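Local structure of irisin (Homo sapiens, 4LSD) at residues L46-Q50 with L61-E65. The protein is the secreted fibronectin type III hormone of muscle that probably mediates benefits of exercise, inducing browning of white fat, and forms a dimer through a continuous intersubunit beta-sheet. Sequence-based numbering, arbitrary orientation.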
# COMPACT_ATOMS: atom_id res chain seq x y z
N LEU A 46 -5.38 7.51 -6.70
CA LEU A 46 -5.98 6.24 -6.23
C LEU A 46 -4.90 5.35 -5.63
O LEU A 46 -4.00 4.92 -6.34
CB LEU A 46 -6.56 5.44 -7.39
CG LEU A 46 -7.46 6.10 -8.41
CD1 LEU A 46 -7.50 5.23 -9.64
CD2 LEU A 46 -8.84 6.31 -7.81
N ARG A 47 -4.99 5.06 -4.34
CA ARG A 47 -3.99 4.21 -3.69
C ARG A 47 -4.55 2.82 -3.38
O ARG A 47 -5.66 2.69 -2.86
CB ARG A 47 -3.50 4.87 -2.40
CG ARG A 47 -2.40 4.08 -1.71
CD ARG A 47 -1.50 5.00 -0.90
NE ARG A 47 -1.96 5.16 0.48
CZ ARG A 47 -1.65 6.18 1.26
NH1 ARG A 47 -0.88 7.16 0.80
NH2 ARG A 47 -2.10 6.21 2.51
N PHE A 48 -3.77 1.79 -3.71
CA PHE A 48 -4.18 0.41 -3.48
C PHE A 48 -3.15 -0.36 -2.64
O PHE A 48 -1.97 -0.37 -2.98
CB PHE A 48 -4.36 -0.33 -4.80
CG PHE A 48 -5.29 0.34 -5.75
CD1 PHE A 48 -4.82 1.27 -6.69
CD2 PHE A 48 -6.66 0.07 -5.71
CE1 PHE A 48 -5.69 1.90 -7.56
CE2 PHE A 48 -7.54 0.70 -6.58
CZ PHE A 48 -7.06 1.62 -7.51
N ILE A 49 -3.60 -1.00 -1.57
CA ILE A 49 -2.71 -1.79 -0.74
C ILE A 49 -3.23 -3.21 -0.67
O ILE A 49 -4.42 -3.42 -0.48
CB ILE A 49 -2.62 -1.28 0.69
CG1 ILE A 49 -2.15 0.17 0.71
CG2 ILE A 49 -1.65 -2.15 1.48
CD1 ILE A 49 -2.23 0.81 2.07
N GLN A 50 -2.35 -4.18 -0.85
CA GLN A 50 -2.75 -5.59 -0.78
C GLN A 50 -1.69 -6.31 0.04
O GLN A 50 -0.51 -6.00 -0.05
CB GLN A 50 -2.83 -6.21 -2.18
CG GLN A 50 -3.38 -7.63 -2.19
CD GLN A 50 -3.09 -8.39 -3.49
OE1 GLN A 50 -2.02 -8.97 -3.67
NE2 GLN A 50 -4.06 -8.37 -4.40
N LEU A 61 -2.72 3.73 6.88
CA LEU A 61 -2.73 4.57 5.69
C LEU A 61 -1.89 5.78 6.07
O LEU A 61 -2.20 6.48 7.03
CB LEU A 61 -4.16 5.02 5.34
CG LEU A 61 -5.18 3.89 5.24
CD1 LEU A 61 -6.58 4.48 5.29
CD2 LEU A 61 -4.96 3.09 3.95
N TRP A 62 -0.84 6.01 5.31
CA TRP A 62 0.07 7.11 5.59
C TRP A 62 0.01 8.21 4.55
O TRP A 62 -0.60 8.06 3.50
CB TRP A 62 1.48 6.56 5.63
CG TRP A 62 1.92 6.04 4.28
CD1 TRP A 62 2.74 6.68 3.39
CD2 TRP A 62 1.51 4.82 3.64
NE1 TRP A 62 2.86 5.93 2.23
CE2 TRP A 62 2.12 4.79 2.36
CE3 TRP A 62 0.68 3.75 4.01
CZ2 TRP A 62 1.93 3.74 1.46
CZ3 TRP A 62 0.49 2.70 3.12
CH2 TRP A 62 1.11 2.71 1.85
N ASP A 63 0.67 9.33 4.86
CA ASP A 63 0.75 10.45 3.95
C ASP A 63 -0.61 10.91 3.45
O ASP A 63 -0.78 11.22 2.27
CB ASP A 63 1.64 10.06 2.78
CG ASP A 63 2.20 11.25 2.02
OD1 ASP A 63 2.53 12.27 2.67
OD2 ASP A 63 2.32 11.16 0.78
N LEU A 64 -1.59 10.97 4.35
CA LEU A 64 -2.91 11.42 3.97
C LEU A 64 -2.91 12.93 4.01
O LEU A 64 -2.05 13.55 4.64
CB LEU A 64 -3.97 10.89 4.94
CG LEU A 64 -4.19 9.38 4.93
CD1 LEU A 64 -5.40 9.06 5.81
CD2 LEU A 64 -4.44 8.90 3.50
N GLU A 65 -3.89 13.51 3.33
CA GLU A 65 -4.06 14.96 3.26
C GLU A 65 -4.76 15.44 4.52
O GLU A 65 -5.68 14.79 5.00
CB GLU A 65 -4.91 15.31 2.06
CG GLU A 65 -4.15 15.72 0.84
CD GLU A 65 -3.92 17.20 0.81
OE1 GLU A 65 -3.28 17.69 -0.14
OE2 GLU A 65 -4.40 17.88 1.75
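Arg47 and Ile49 on segment 46-50 of strand 46-52 reach across to segment 61-65, which takes in the last residue of strand 58-61, in the other sheet of the sandwich, and the loop that follows; the backbones stay well apart, the nearest CA atoms, of Ile49 and Leu61, lying 9.0 Å from each other. Side chains of 46-50 therefore bridge the gap, to both side chains and the backbone of 61-65. Arg47 starts out extended, CG anti to the backbone N (chi1 -177°), then bends at chi3, which lays its guanidinium flat on the Trp62 indole: the planes are 5° apart, and CZ sits 4.1 Å from the centroid of the six-membered ring, a cation-pi stack. The same group grips the Trp62 backbone through its edge. NH2 donates to Trp62 O at 2.6 Å, in the carbonyl plane on a lone pair, and NH1 adds a weak bond to the same O at 2.9 Å. Leu61 CB borders that edge, 3.7 Å from NH2, while Leu64 CD2 also packs against NH2. Ile49 CD1 meets the indole at CZ3, 3.5 Å away, and Leu61 CD2 at 4.0 Å. A leucine replacing Arg47 would probably leave Trp62 O without these donors and the indole without its cationic cover. Leu46, Arg47, Phe48 and Gln50 pair with an antiparallel strand of the second subunit, whose Trp62 ring meets this one. The buried arginine, required for dimerization, thus joins edge strand 46-52 of one fibronectin type III sheet to the loop after strand 58-61 of the other, beside the continuous intersubunit beta-sheet of the irisin dimer.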